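Local coordinates for MccB protein (Escherichia coli, PDB 6OM4) that adenylates the N-formylated peptide precursor MccA and joins it to the nucleotide through a phosphoramidate bond in the biosynthesis of the antibiotic microcin C7, at residues 197-200 and 201-204; 263-266 and 267-270; 272-275 and 276-280. All blocks are in the same frame, centred on the assembly; numbering follows the deposited sequence.

Contact 1: 197-200 and 201-204; sequences YTDL and HKVP
The imidazole of H201 presents one edge to T198: CD2 lies 3.1 Å from T198 O, which sits near the ring plane, and T198 OG1 is 3.7 Å from the same CD2. The carbonyl carbon of L200 meets this ring obliquely, and outside the two segments the ring of Y226, on helix 219-230, makes an edge-to-face pair with it. CG of H201 is anti to its own carbonyl carbon (chi1 -65°), which swings the ring back alongside T198, with its CD2 edge toward T198 O. The second flat group, the carboxylate of D199, runs side by side with the K202 chain. OD1 is 3.6 Å from K202 NZ, a long salt bridge, while OD2 takes weak hydrogen bonds from the backbone N of N195 and D196. The backbone beneath is a short 3-10 helix, as the i to i+3 pattern demonstrates: H201 N donates to T198 O, K202 N to D199 O at 3.0 Å and V203 N to L200 O at 3.0 Å. In the Rossmann-like ThiF fold this turn belongs to the connection from strand 186-191 to strand 208-211. L200 packs beside I194, an ATP-binding residue, and the D199 side chain is about 8 Å from the bound adenosine phosphoramidate. Bends at chi2 and chi4 fold the K202 chain past D199 O (CD 3.4 Å away) and bring NZ to the D199 carboxylate. Facing the interior, L200 CD2 and V203 CG2 are 4.3 Å apart, a loose apolar contact. Both side chains pack on W209, and V203 reaches V119 of strand 117-121.

Contact 2: 263-266 and 267-270; sequences VVAD and LYGA. Unlike the reference sequence in segment 267-270: A270 (reference Ser).
This is a local, surface-lying contact within an irregular loop between strand 243-250 and helix 273-285, where the phenol of Y268 folds back beside A265 and both face the bound peptide. With CG anti to its carbonyl carbon (chi1 -63°), Y268 runs back along the chain. Its CE2 is 3.6 Å from A265 O, and OH ends 3.2 Å from that oxygen, which stands oblique to the ring. The hydroxyl has its hydrogen-bond partner in the backbone of the peptide, and the A265 backbone has peptide hydrogen bonds too. Apolar cover is slight: A265 CB comes to 4.4 Å from Y268 CZ. F217 and Y268 form an edge-to-face ring pair.

The backbone is linked through one water. It donates to D266 O at 3.2 Å and accepts from Y268 N at 2.8 Å, bridging a chain with no regular helix or strand. After it the chain bends sharply: Y268 is the centre of an inverse gamma turn, supported by a weak bond of 3.1 Å from G269 N to L267 O. Earlier in the loop, V264 packs on the peptide backbone, and V263 and V264 also touch Q335 of strand 332-336.

A phenol and main-chain polar groups turned to the peptide's backbone are consistent with the loop holding the peptide largely by its main chain, with the peptide's side chains adding packing against V263, A265 and Y268.

Contact 3: 272-275 and 276-280; sequences KENI and DHKIK
E273 and H277 face each other across the first turns of alpha-helix 273-285, joined by a His-carboxylate hydrogen bond between residues i and i+4. H277 NE2 donates to E273 OE2 at 3.1 Å with an N-H...O angle of 154°. The oxygen is met on its anti side; it lies at the ring edge, 17° out of the ring plane, and the carboxylate and ring planes are 35° apart. E273 sends CG opposite its backbone N and stays extended, which carries the carboxylate alongside the next turn; its CG also lies 3.2 Å from H277 NE2. Another ridge of the helix is apolar: I275 CG2 meets I279 CD1 at 3.8 Å as the two side chains cross obliquely, and both pack on A270 in the preceding loop.

The backbone sets these pairs. H277 N reaches E273 O at 3.0 Å, I279 N reaches I275 O at 2.9 Å, and K272, at the N-cap position, receives D276 N on its carbonyl at 2.8 Å. Further out, K280 NZ makes a weak bond to Y268 O. D276 OD1 carries two partners: it accepts the backbone N-H of A270, and K280 NZ meets it on its syn side at 3.2 Å, completing a salt bridge.

Contact 1 is partly buried, sending L200 and V203 inward against the strands near the nucleotide site, whereas contacts 2 and 3 lie at the surface. Contact 1 stands apart: its nearest atoms are about 14 Å from contact 2 and about 16 Å from contact 3. The other two are continuous in space, since the loop of contact 2 leads into the helix of contact 3, and G269 O lies 3.5 Å from I279 CD1. Chemistry follows place: contact 1 relies on 3-10 backbone bonds and one long salt bridge, contact 2 on water and the bound peptide, and contact 3 on alpha-helical bonding with charged and polar side-chain pairs and one apolar pair.

Contact 1: 197-200 and 201-204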
loop_
_atom_site.group_PDB
_atom_site.type_symbol
_atom_site.label_atom_id
_atom_site.label_comp_id
_atom_site.label_asym_id
_atom_site.label_seq_id
_atom_site.Cartn_x
_atom_site.Cartn_y
_atom_site.Cartn_z
ATOM N N TYR A 197 -6.838 20.603 -16.591
ATOM C CA TYR A 197 -7.712 20.141 -15.536
ATOM C C TYR A 197 -8.907 19.352 -16.078
ATOM O O TYR A 197 -9.318 18.322 -15.509
ATOM C CB TYR A 197 -8.198 21.311 -14.684
ATOM C CG TYR A 197 -9.207 20.891 -13.664
ATOM C CD1 TYR A 197 -10.565 20.868 -13.952
ATOM C CD2 TYR A 197 -8.806 20.499 -12.397
ATOM C CE1 TYR A 197 -11.491 20.471 -13.004
ATOM C CE2 TYR A 197 -9.720 20.138 -11.434
ATOM C CZ TYR A 197 -11.063 20.086 -11.742
ATOM O OH TYR A 197 -11.945 19.654 -10.782
ATOM N N THR A 198 -9.486 19.847 -17.169
ATOM C CA THR A 198 -10.709 19.325 -17.734
ATOM C C THR A 198 -10.556 17.889 -18.273
ATOM O O THR A 198 -11.514 17.126 -18.315
ATOM C CB THR A 198 -11.213 20.300 -18.816
ATOM O OG1 THR A 198 -12.597 19.993 -18.957
ATOM C CG2 THR A 198 -10.491 20.182 -20.137
ATOM N N ASP A 199 -9.341 17.476 -18.621
ATOM C CA ASP A 199 -9.100 16.113 -19.067
ATOM C C ASP A 199 -9.396 15.059 -17.974
ATOM O O ASP A 199 -9.566 13.912 -18.286
ATOM C CB ASP A 199 -7.667 15.972 -19.581
ATOM C CG ASP A 199 -7.437 16.763 -20.865
ATOM O OD1 ASP A 199 -8.408 16.971 -21.598
ATOM O OD2 ASP A 199 -6.294 17.197 -21.090
ATOM N N LEU A 200 -9.441 15.455 -16.697
ATOM C CA LEU A 200 -9.743 14.508 -15.598
ATOM C C LEU A 200 -11.170 13.960 -15.683
ATOM O O LEU A 200 -11.429 12.866 -15.186
ATOM C CB LEU A 200 -9.471 15.183 -14.257
ATOM C CG LEU A 200 -7.994 15.371 -13.952
ATOM C CD1 LEU A 200 -7.781 16.360 -12.814
ATOM C CD2 LEU A 200 -7.335 14.032 -13.619
ATOM N N HIS A 201 -12.057 14.659 -16.413
ATOM C CA HIS A 201 -13.387 14.136 -16.694
ATOM C C HIS A 201 -13.334 12.840 -17.518
ATOM O O HIS A 201 -14.340 12.132 -17.550
ATOM C CB HIS A 201 -14.268 15.206 -17.389
ATOM C CG HIS A 201 -14.536 16.384 -16.514
ATOM N ND1 HIS A 201 -15.366 16.309 -15.414
ATOM C CD2 HIS A 201 -14.058 17.648 -16.537
ATOM C CE1 HIS A 201 -15.372 17.470 -14.796
ATOM N NE2 HIS A 201 -14.600 18.312 -15.465
ATOM N N LYS A 202 -12.213 12.560 -18.204
ATOM C CA LYS A 202 -12.069 11.370 -19.043
ATOM C C LYS A 202 -11.602 10.162 -18.216
ATOM O O LYS A 202 -11.489 9.045 -18.741
ATOM C CB LYS A 202 -11.065 11.597 -20.181
ATOM C CG LYS A 202 -11.562 12.479 -21.322
ATOM C CD LYS A 202 -10.965 13.868 -21.333
ATOM C CE LYS A 202 -11.136 14.615 -22.642
ATOM N NZ LYS A 202 -10.003 14.370 -23.560
ATOM N N VAL A 203 -11.276 10.375 -16.936
ATOM C CA VAL A 203 -10.773 9.301 -16.092
ATOM C C VAL A 203 -11.942 8.654 -15.357
ATOM O O VAL A 203 -12.667 9.336 -14.624
ATOM C CB VAL A 203 -9.712 9.827 -15.111
ATOM C CG1 VAL A 203 -9.231 8.724 -14.189
ATOM C CG2 VAL A 203 -8.536 10.481 -15.822
ATOM N N PRO A 204 -12.165 7.334 -15.521
ATOM C CA PRO A 204 -13.321 6.671 -14.922
ATOM C C PRO A 204 -13.279 6.679 -13.388
ATOM O O PRO A 204 -12.215 6.732 -12.800
ATOM C CB PRO A 204 -13.294 5.237 -15.447
ATOM C CG PRO A 204 -12.321 5.284 -16.620
ATOM C CD PRO A 204 -11.353 6.423 -16.340
#

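Contact 2: 263-266 and 267-270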
loop_
_atom_site.group_PDB
_atom_site.type_symbol
_atom_site.label_atom_id
_atom_site.label_comp_id
_atom_site.label_asym_id
_atom_site.label_seq_id
_atom_site.Cartn_x
_atom_site.Cartn_y
_atom_site.Cartn_z
ATOM N N VAL A 263 2.161 22.451 4.016
ATOM C CA VAL A 263 3.478 21.949 4.310
ATOM C C VAL A 263 4.314 21.918 3.022
ATOM O O VAL A 263 5.491 22.221 3.033
ATOM C CB VAL A 263 3.435 20.555 4.968
ATOM C CG1 VAL A 263 4.728 20.286 5.721
ATOM C CG2 VAL A 263 2.238 20.362 5.885
ATOM N N VAL A 264 3.699 21.544 1.910
ATOM C CA VAL A 264 4.442 21.407 0.650
ATOM C C VAL A 264 4.427 22.762 -0.064
ATOM O O VAL A 264 3.420 23.473 -0.012
ATOM C CB VAL A 264 3.858 20.273 -0.211
ATOM C CG1 VAL A 264 4.730 19.935 -1.414
ATOM C CG2 VAL A 264 3.637 19.022 0.612
ATOM N N ALA A 265 5.553 23.152 -0.683
ATOM C CA ALA A 265 5.604 24.402 -1.471
ATOM C C ALA A 265 4.515 24.359 -2.550
ATOM O O ALA A 265 4.273 23.327 -3.146
ATOM C CB ALA A 265 6.963 24.584 -2.109
ATOM N N ASP A 266 3.854 25.480 -2.812
ATOM C CA ASP A 266 2.968 25.506 -3.989
ATOM C C ASP A 266 3.307 26.641 -4.958
ATOM O O ASP A 266 2.761 26.632 -6.064
ATOM C CB ASP A 266 1.493 25.578 -3.600
ATOM C CG ASP A 266 1.150 26.828 -2.834
ATOM O OD1 ASP A 266 2.067 27.428 -2.243
ATOM O OD2 ASP A 266 -0.035 27.201 -2.855
ATOM N N LEU A 267 4.167 27.596 -4.582
ATOM C CA LEU A 267 4.636 28.583 -5.566
ATOM C C LEU A 267 6.007 28.168 -6.109
ATOM O O LEU A 267 7.046 28.432 -5.485
ATOM C CB LEU A 267 4.695 29.998 -4.984
ATOM C CG LEU A 267 5.309 31.036 -5.939
ATOM C CD1 LEU A 267 4.645 30.996 -7.318
ATOM C CD2 LEU A 267 5.233 32.454 -5.382
ATOM N N TYR A 268 5.997 27.582 -7.306
ATOM C CA TYR A 268 7.203 27.242 -8.052
ATOM C C TYR A 268 7.532 28.447 -8.937
ATOM O O TYR A 268 7.405 28.410 -10.161
ATOM C CB TYR A 268 7.000 25.921 -8.811
ATOM C CG TYR A 268 6.772 24.754 -7.885
ATOM C CD1 TYR A 268 7.850 24.097 -7.301
ATOM C CD2 TYR A 268 5.491 24.389 -7.498
ATOM C CE1 TYR A 268 7.653 23.065 -6.396
ATOM C CE2 TYR A 268 5.277 23.366 -6.584
ATOM C CZ TYR A 268 6.366 22.701 -6.036
ATOM O OH TYR A 268 6.182 21.694 -5.148
ATOM N N GLY A 269 7.968 29.527 -8.284
ATOM C CA GLY A 269 8.097 30.786 -8.949
ATOM C C GLY A 269 8.413 31.887 -7.976
ATOM O O GLY A 269 8.818 31.584 -6.842
ATOM N N ALA A 270 8.355 33.135 -8.470
ATOM C CA ALA A 270 8.631 34.345 -7.668
ATOM C C ALA A 270 7.613 35.432 -8.023
ATOM O O ALA A 270 7.093 35.478 -9.152
ATOM C CB ALA A 270 10.017 34.875 -7.901
HETATM O O HOH W 1 3.788 27.635 -8.967
#

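Contact 3: 272-275 and 276-280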
loop_
_atom_site.group_PDB
_atom_site.type_symbol
_atom_site.label_atom_id
_atom_site.label_comp_id
_atom_site.label_asym_id
_atom_site.label_seq_id
_atom_site.Cartn_x
_atom_site.Cartn_y
_atom_site.Cartn_z
ATOM N N LYS A 272 8.636 38.364 -8.401
ATOM C CA LYS A 272 9.433 39.147 -9.339
ATOM C C LYS A 272 9.472 38.411 -10.683
ATOM O O LYS A 272 9.964 37.318 -10.752
ATOM C CB LYS A 272 10.836 39.376 -8.787
ATOM C CG LYS A 272 10.872 40.337 -7.605
ATOM C CD LYS A 272 11.690 39.893 -6.432
ATOM C CE LYS A 272 11.393 40.694 -5.182
ATOM N NZ LYS A 272 11.299 39.795 -4.011
ATOM N N GLU A 273 8.933 39.025 -11.734
ATOM C CA GLU A 273 8.839 38.368 -13.036
ATOM C C GLU A 273 10.214 37.900 -13.533
ATOM O O GLU A 273 10.305 36.799 -14.059
ATOM C CB GLU A 273 8.201 39.292 -14.068
ATOM C CG GLU A 273 8.027 38.614 -15.414
ATOM C CD GLU A 273 7.281 39.438 -16.450
ATOM O OE1 GLU A 273 7.353 40.690 -16.388
ATOM O OE2 GLU A 273 6.627 38.819 -17.322
ATOM N N ASN A 274 11.276 38.704 -13.369
ATOM C CA ASN A 274 12.577 38.343 -13.910
ATOM C C ASN A 274 13.026 37.015 -13.276
ATOM O O ASN A 274 13.493 36.080 -13.958
ATOM C CB ASN A 274 13.621 39.446 -13.698
ATOM C CG ASN A 274 15.022 39.044 -14.110
ATOM O OD1 ASN A 274 15.526 39.502 -15.136
ATOM N ND2 ASN A 274 15.682 38.215 -13.321
ATOM N N ILE A 275 12.927 36.961 -11.944
ATOM C CA ILE A 275 13.308 35.805 -11.174
ATOM C C ILE A 275 12.362 34.635 -11.494
ATOM O O ILE A 275 12.820 33.465 -11.636
ATOM C CB ILE A 275 13.328 36.129 -9.660
ATOM C CG1 ILE A 275 14.274 37.286 -9.332
ATOM C CG2 ILE A 275 13.682 34.875 -8.864
ATOM C CD1 ILE A 275 15.682 37.043 -9.725
ATOM N N ASP A 276 11.067 34.933 -11.647
ATOM C CA ASP A 276 10.072 33.912 -11.934
ATOM C C ASP A 276 10.408 33.143 -13.214
ATOM O O ASP A 276 10.289 31.943 -13.249
ATOM C CB ASP A 276 8.678 34.538 -12.039
ATOM C CG ASP A 276 7.556 33.525 -12.136
ATOM O OD1 ASP A 276 7.397 32.702 -11.197
ATOM O OD2 ASP A 276 6.842 33.564 -13.173
ATOM N N HIS A 277 10.733 33.853 -14.301
ATOM C CA HIS A 277 11.110 33.204 -15.549
ATOM C C HIS A 277 12.345 32.315 -15.349
ATOM O O HIS A 277 12.382 31.238 -15.932
ATOM C CB HIS A 277 11.322 34.214 -16.679
ATOM C CG HIS A 277 10.081 34.942 -17.086
ATOM N ND1 HIS A 277 8.951 34.281 -17.525
ATOM C CD2 HIS A 277 9.824 36.266 -17.207
ATOM C CE1 HIS A 277 8.008 35.172 -17.815
ATOM N NE2 HIS A 277 8.516 36.400 -17.643
ATOM N N LYS A 278 13.331 32.730 -14.523
ATOM C CA LYS A 278 14.518 31.883 -14.272
ATOM C C LYS A 278 14.116 30.595 -13.552
ATOM O O LYS A 278 14.517 29.499 -13.931
ATOM C CB LYS A 278 15.616 32.656 -13.525
ATOM C CG LYS A 278 16.219 33.825 -14.302
ATOM C CD LYS A 278 17.292 34.588 -13.532
ATOM C CE LYS A 278 18.234 35.440 -14.365
ATOM N NZ LYS A 278 17.506 36.434 -15.169
ATOM N N ILE A 279 13.278 30.722 -12.533
ATOM C CA ILE A 279 12.771 29.595 -11.792
ATOM C C ILE A 279 12.022 28.623 -12.717
ATOM O O ILE A 279 12.241 27.400 -12.660
ATOM C CB ILE A 279 11.872 30.044 -10.635
ATOM C CG1 ILE A 279 12.701 30.812 -9.605
ATOM C CG2 ILE A 279 11.172 28.843 -10.043
ATOM C CD1 ILE A 279 11.899 31.489 -8.549
ATOM N N LYS A 280 11.137 29.164 -13.557
ATOM C CA LYS A 280 10.327 28.303 -14.423
ATOM C C LYS A 280 11.218 27.537 -15.403
ATOM O O LYS A 280 10.930 26.378 -15.725
ATOM C CB LYS A 280 9.264 29.154 -15.112
ATOM C CG LYS A 280 8.017 29.349 -14.266
ATOM C CD LYS A 280 7.210 30.563 -14.645
ATOM C CE LYS A 280 5.850 30.571 -13.972
ATOM N NZ LYS A 280 5.960 30.196 -12.539
#